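Local coordinates for protein NAD-dependent aldehyde dehydrogenase (Burkholderia multivorans, PDB 5UJU) that probably oxidises aldehydes to carboxylic acids with NAD+ as the electron acceptor, at residues A[23-28]-A[170-175]; A[163-168]-A[526-531]. One frame throughout, in Å; residues are numbered along the deposited sequence.

Both contacts are buried and share helix 158-175, but interaction 2 lies nearer the middle of the chain: about 10 Å separates its centre from that of the chain, against about 19 Å for interaction 1. Interaction 1 joins two helices mainly through apolar and ring contacts, with no hydrogen bond across it, and includes the partly exposed Leu25 and Trp172. Interaction 2 ties the same long helix to an irregular loop, 526-531, with a charged pair, Arg163 and Glu166, hydrogen-bonded to its main chain. The contacts meet where Phe528 packs against helix 18-30, its CD1 lying 3.5 Å from Ile28 CG2. Both also reach the second subunit.

Interaction 1. Residues A[23-28]-A[170-175]; sequences RALAAI and YAWDQL
Ile28 lies over the ring of Tyr170, while one turn earlier Leu25 packs against Trp172 and Asp173. From its base outward, Ile28 follows the aromatic surface: CB is 3.8 Å from Tyr170 CE1, and the CG2 branch comes to 3.6 Å from the same ring atom. With chi1 at 63°, CG1 sits between the backbone N and the carbonyl carbon, and it carries CD1 over the middle of the ring. The methyl is 4.0 Å from the Tyr170 centroid and only 2° off the ring normal, a well-centred CH-pi contact; CD1 also lies 4.1 Å from Asp173 OD2.

Leu25 splits its two methyls between neighbouring residues. CD1 meets Trp172 CD1 at 3.5 Å, and CD2 rests on Asp173 CB at 3.6 Å. The carboxylate of Asp173 is directed to other partners, forming salt bridges with Arg176 and Arg177.

The helix segments cross almost perpendicularly, at -94°, with axes 9.9 Å apart. Helix 18-30 thus lies across the C-terminal end of helix 158-175, where Tyr170 also touches Val550 of helix 547-550, and Gln174 and Leu175 reach Phe554 on strand 554-562.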
loop_
_atom_site.group_PDB
_atom_site.type_symbol
_atom_site.label_atom_id
_atom_site.label_comp_id
_atom_site.label_asym_id
_atom_site.label_seq_id
_atom_site.Cartn_x
_atom_site.Cartn_y
_atom_site.Cartn_z
ATOM N N ARG A 23 22.365 -11.316 -1.509
ATOM C CA ARG A 23 22.107 -12.288 -0.454
ATOM C C ARG A 23 20.882 -11.903 0.368
ATOM O O ARG A 23 20.131 -12.776 0.820
ATOM C CB ARG A 23 23.344 -12.425 0.429
ATOM C CG ARG A 23 23.245 -13.495 1.493
ATOM C CD ARG A 23 23.161 -14.905 0.915
ATOM N NE ARG A 23 22.859 -15.901 1.946
ATOM C CZ ARG A 23 21.634 -16.208 2.367
ATOM N NH1 ARG A 23 20.577 -15.598 1.843
ATOM N NH2 ARG A 23 21.469 -17.125 3.316
ATOM N N ALA A 24 20.659 -10.601 0.579
ATOM C CA ALA A 24 19.474 -10.185 1.317
ATOM C C ALA A 24 18.202 -10.459 0.520
ATOM O O ALA A 24 17.178 -10.849 1.097
ATOM C CB ALA A 24 19.577 -8.713 1.705
ATOM N N LEU A 25 18.239 -10.248 -0.800
ATOM C CA LEU A 25 17.110 -10.614 -1.654
ATOM C C LEU A 25 16.793 -12.100 -1.542
ATOM O O LEU A 25 15.622 -12.493 -1.429
ATOM C CB LEU A 25 17.394 -10.264 -3.116
ATOM C CG LEU A 25 17.183 -8.847 -3.633
ATOM C CD1 LEU A 25 17.641 -8.775 -5.093
ATOM C CD2 LEU A 25 15.740 -8.410 -3.488
ATOM N N ALA A 26 17.823 -12.946 -1.612
ATOM C CA ALA A 26 17.596 -14.381 -1.455
ATOM C C ALA A 26 17.048 -14.709 -0.071
ATOM O O ALA A 26 16.228 -15.627 0.072
ATOM C CB ALA A 26 18.889 -15.158 -1.710
ATOM N N ALA A 27 17.477 -13.962 0.953
ATOM C CA ALA A 27 17.043 -14.239 2.319
ATOM C C ALA A 27 15.559 -13.942 2.514
ATOM O O ALA A 27 14.845 -14.740 3.133
ATOM C CB ALA A 27 17.884 -13.435 3.312
ATOM N N ILE A 28 15.070 -12.807 1.997
ATOM C CA ILE A 28 13.667 -12.463 2.215
ATOM C C ILE A 28 12.732 -13.442 1.518
ATOM O O ILE A 28 11.593 -13.634 1.973
ATOM C CB ILE A 28 13.352 -11.019 1.769
ATOM C CG1 ILE A 28 13.574 -10.846 0.262
ATOM C CG2 ILE A 28 14.164 -10.019 2.570
ATOM C CD1 ILE A 28 13.233 -9.431 -0.251
ATOM N N TYR A 170 13.574 -5.316 0.441
ATOM C CA TYR A 170 12.210 -5.285 -0.092
ATOM C C TYR A 170 12.021 -4.133 -1.083
ATOM O O TYR A 170 11.375 -4.303 -2.122
ATOM C CB TYR A 170 11.195 -5.176 1.045
ATOM C CG TYR A 170 10.804 -6.528 1.607
ATOM C CD1 TYR A 170 11.422 -7.038 2.742
ATOM C CD2 TYR A 170 9.864 -7.316 0.961
ATOM C CE1 TYR A 170 11.071 -8.299 3.251
ATOM C CE2 TYR A 170 9.509 -8.567 1.452
ATOM C CZ TYR A 170 10.118 -9.047 2.591
ATOM O OH TYR A 170 9.767 -10.275 3.050
ATOM N N ALA A 171 12.551 -2.948 -0.761
ATOM C CA ALA A 171 12.474 -1.818 -1.687
ATOM C C ALA A 171 13.121 -2.171 -3.020
ATOM O O ALA A 171 12.487 -2.070 -4.072
ATOM C CB ALA A 171 13.140 -0.583 -1.077
ATOM N N TRP A 172 14.377 -2.621 -2.983
ATOM C CA TRP A 172 15.067 -3.011 -4.212
ATOM C C TRP A 172 14.307 -4.123 -4.940
ATOM O O TRP A 172 14.229 -4.129 -6.173
ATOM C CB TRP A 172 16.500 -3.442 -3.880
ATOM C CG TRP A 172 17.267 -4.022 -5.043
ATOM C CD1 TRP A 172 17.830 -5.264 -5.130
ATOM C CD2 TRP A 172 17.526 -3.375 -6.296
ATOM N NE1 TRP A 172 18.438 -5.425 -6.360
ATOM C CE2 TRP A 172 18.265 -4.279 -7.090
ATOM C CE3 TRP A 172 17.217 -2.111 -6.817
ATOM C CZ2 TRP A 172 18.698 -3.960 -8.379
ATOM C CZ3 TRP A 172 17.641 -1.798 -8.106
ATOM C CH2 TRP A 172 18.369 -2.724 -8.870
ATOM N N ASP A 173 13.700 -5.052 -4.191
ATOM C CA ASP A 173 12.951 -6.138 -4.820
ATOM C C ASP A 173 11.840 -5.605 -5.731
ATOM O O ASP A 173 11.592 -6.158 -6.806
ATOM C CB ASP A 173 12.366 -7.042 -3.736
ATOM C CG ASP A 173 11.942 -8.405 -4.266
ATOM O OD1 ASP A 173 12.503 -8.880 -5.273
ATOM O OD2 ASP A 173 11.045 -9.006 -3.651
ATOM N N GLN A 174 11.157 -4.533 -5.315
ATOM C CA GLN A 174 10.157 -3.880 -6.159
ATOM C C GLN A 174 10.799 -3.032 -7.260
ATOM O O GLN A 174 10.327 -3.028 -8.402
ATOM C CB GLN A 174 9.245 -2.981 -5.319
ATOM C CG GLN A 174 8.414 -3.678 -4.285
ATOM C CD GLN A 174 7.560 -4.745 -4.928
ATOM O OE1 GLN A 174 7.126 -4.599 -6.075
ATOM N NE2 GLN A 174 7.287 -5.804 -4.198
ATOM N N LEU A 175 11.823 -2.255 -6.917
ATOM C CA LEU A 175 12.405 -1.331 -7.893
ATOM C C LEU A 175 13.021 -2.079 -9.073
ATOM O O LEU A 175 12.920 -1.635 -10.222
ATOM C CB LEU A 175 13.443 -0.433 -7.216
ATOM C CG LEU A 175 12.927 0.536 -6.145
ATOM C CD1 LEU A 175 14.071 1.175 -5.350
ATOM C CD2 LEU A 175 12.034 1.604 -6.759
#

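Interaction 2. Residues A[163-168]-A[526-531]; sequences RALEAV and AAFSDF. With EDO (1,2-ethanediol), chain G.
Arg163 and Glu166, one turn apart on helix 158-175, hold the main chain of loop 526-531, a helix-to-loop contact in the aldehyde dehydrogenase fold, in the long loop between strand 511-514 and helix 547-550. The arginine bends at chi2 (-69°) and then runs straight, which lays its guanidinium group across the loop. Ala527 CA sits over one face of that group, 3.6 Å from CZ. At its edge, NH1 and NH2 converge end-on on a single acceptor, Asp530 O, with NH2 at 2.9 Å and NH1 at 3.1 Å. Both bonds stay close to the guanidinium plane, which fixes the rotation of the group.

NH1 also forms a salt bridge with Glu166 OE1 at 2.9 Å. With CG anti to the backbone N (chi1 -179°) and the chain extended beyond it, Glu166 reaches the loop, and its other oxygen, OE2, accepts Phe528 N at 2.8 Å, met from 54° out of the carboxylate plane. The two bonds use both oxygens, and the buried arginine probably helps keep the acid ionised.

Within the loop, Asp530 OD2 accepts Ala526 N, while Asp530 N bonds back to Ala526 O. Asp530 OD1 makes a salt bridge with Lys198 of the second subunit, and an ethanediol, probably from the crystallisation liquor, binds at the same carboxylate. Phe528 has a left-handed backbone conformation; its CB points away from the helix, but its ring comes back to it, CG lying anti to the carbonyl carbon. There Glu166 CB makes an off-centre CH-pi contact, and Leu165, crossing the ring side chain at about a right angle, brings CD2 to 3.7 Å from Phe528 CZ.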
loop_
_atom_site.group_PDB
_atom_site.type_symbol
_atom_site.label_atom_id
_atom_site.label_comp_id
_atom_site.label_asym_id
_atom_site.label_seq_id
_atom_site.Cartn_x
_atom_site.Cartn_y
_atom_site.Cartn_z
ATOM N N ARG A 163 17.050 -5.218 10.350
ATOM C CA ARG A 163 15.711 -4.801 9.931
ATOM C C ARG A 163 15.777 -3.658 8.927
ATOM O O ARG A 163 14.926 -3.556 8.035
ATOM C CB ARG A 163 14.870 -4.402 11.153
ATOM C CG ARG A 163 14.392 -5.584 12.028
ATOM C CD ARG A 163 13.351 -6.441 11.298
ATOM N NE ARG A 163 12.890 -7.583 12.102
ATOM C CZ ARG A 163 11.956 -8.458 11.716
ATOM N NH1 ARG A 163 11.375 -8.349 10.523
ATOM N NH2 ARG A 163 11.604 -9.459 12.524
ATOM N N ALA A 164 16.749 -2.759 9.085
ATOM C CA ALA A 164 16.968 -1.731 8.069
ATOM C C ALA A 164 17.337 -2.368 6.733
ATOM O O ALA A 164 16.756 -2.044 5.695
ATOM C CB ALA A 164 18.054 -0.758 8.534
ATOM N N LEU A 165 18.268 -3.325 6.757
ATOM C CA LEU A 165 18.703 -3.973 5.524
ATOM C C LEU A 165 17.562 -4.749 4.878
ATOM O O LEU A 165 17.420 -4.765 3.647
ATOM C CB LEU A 165 19.866 -4.918 5.827
ATOM C CG LEU A 165 20.415 -5.633 4.585
ATOM C CD1 LEU A 165 21.283 -4.708 3.802
ATOM C CD2 LEU A 165 21.175 -6.884 4.938
ATOM N N GLU A 166 16.730 -5.382 5.704
ATOM C CA GLU A 166 15.524 -6.040 5.215
ATOM C C GLU A 166 14.625 -5.069 4.462
ATOM O O GLU A 166 14.119 -5.386 3.379
ATOM C CB GLU A 166 14.783 -6.664 6.400
ATOM C CG GLU A 166 13.526 -7.397 6.030
ATOM C CD GLU A 166 12.854 -7.983 7.265
ATOM O OE1 GLU A 166 12.585 -7.207 8.207
ATOM O OE2 GLU A 166 12.609 -9.202 7.282
ATOM N N ALA A 167 14.414 -3.875 5.022
ATOM C CA ALA A 167 13.587 -2.879 4.352
ATOM C C ALA A 167 14.202 -2.453 3.015
ATOM O O ALA A 167 13.485 -2.283 2.022
ATOM C CB ALA A 167 13.385 -1.674 5.267
ATOM N N VAL A 168 15.528 -2.276 2.975
ATOM C CA VAL A 168 16.200 -1.913 1.729
ATOM C C VAL A 168 16.035 -3.024 0.700
ATOM O O VAL A 168 15.780 -2.764 -0.484
ATOM C CB VAL A 168 17.687 -1.605 1.993
ATOM C CG1 VAL A 168 18.438 -1.422 0.681
ATOM C CG2 VAL A 168 17.831 -0.366 2.861
ATOM N N ALA A 526 13.393 -12.605 14.207
ATOM C CA ALA A 526 14.565 -12.488 13.351
ATOM C C ALA A 526 14.166 -11.851 12.031
ATOM O O ALA A 526 13.189 -12.278 11.400
ATOM C CB ALA A 526 15.209 -13.854 13.104
ATOM N N ALA A 527 14.906 -10.815 11.630
ATOM C CA ALA A 527 14.757 -10.270 10.285
ATOM C C ALA A 527 14.960 -11.374 9.248
ATOM O O ALA A 527 15.641 -12.374 9.506
ATOM C CB ALA A 527 15.777 -9.134 10.041
ATOM N N PHE A 528 14.353 -11.194 8.071
ATOM C CA PHE A 528 14.444 -12.096 6.920
ATOM C C PHE A 528 13.759 -13.436 7.175
ATOM O O PHE A 528 13.995 -14.398 6.431
ATOM C CB PHE A 528 15.893 -12.357 6.480
ATOM C CG PHE A 528 16.712 -11.104 6.300
ATOM C CD1 PHE A 528 16.548 -10.303 5.179
ATOM C CD2 PHE A 528 17.652 -10.736 7.257
ATOM C CE1 PHE A 528 17.307 -9.156 5.013
ATOM C CE2 PHE A 528 18.401 -9.588 7.110
ATOM C CZ PHE A 528 18.235 -8.799 5.981
ATOM N N SER A 529 12.967 -13.551 8.236
ATOM C CA SER A 529 12.199 -14.771 8.454
ATOM C C SER A 529 10.880 -14.452 9.159
ATOM O O SER A 529 9.808 -14.846 8.681
ATOM C CB SER A 529 13.025 -15.788 9.245
ATOM O OG SER A 529 12.317 -17.013 9.417
ATOM N N ASP A 530 10.937 -13.703 10.265
ATOM C CA ASP A 530 9.755 -13.398 11.065
ATOM C C ASP A 530 9.191 -12.036 10.669
ATOM O O ASP A 530 9.873 -11.014 10.804
ATOM C CB ASP A 530 10.093 -13.420 12.556
ATOM C CG ASP A 530 10.704 -14.747 12.998
ATOM O OD1 ASP A 530 10.225 -15.816 12.554
ATOM O OD2 ASP A 530 11.673 -14.721 13.783
ATOM N N PHE A 531 7.944 -12.026 10.200
ATOM C CA PHE A 531 7.215 -10.775 10.043
ATOM C C PHE A 531 6.882 -10.222 11.420
ATOM O O PHE A 531 6.259 -10.909 12.239
ATOM C CB PHE A 531 5.931 -10.995 9.245
ATOM C CG PHE A 531 6.164 -11.475 7.841
ATOM C CD1 PHE A 531 6.604 -10.596 6.859
ATOM C CD2 PHE A 531 5.941 -12.809 7.506
ATOM C CE1 PHE A 531 6.821 -11.036 5.566
ATOM C CE2 PHE A 531 6.153 -13.256 6.220
ATOM C CZ PHE A 531 6.595 -12.368 5.245
HETATM C C1 EDO G . 13.720 -16.676 16.565
HETATM O O1 EDO G . 13.500 -15.281 16.774
HETATM C C2 EDO G . 13.326 -17.081 15.148
HETATM O O2 EDO G . 11.911 -16.941 14.927
#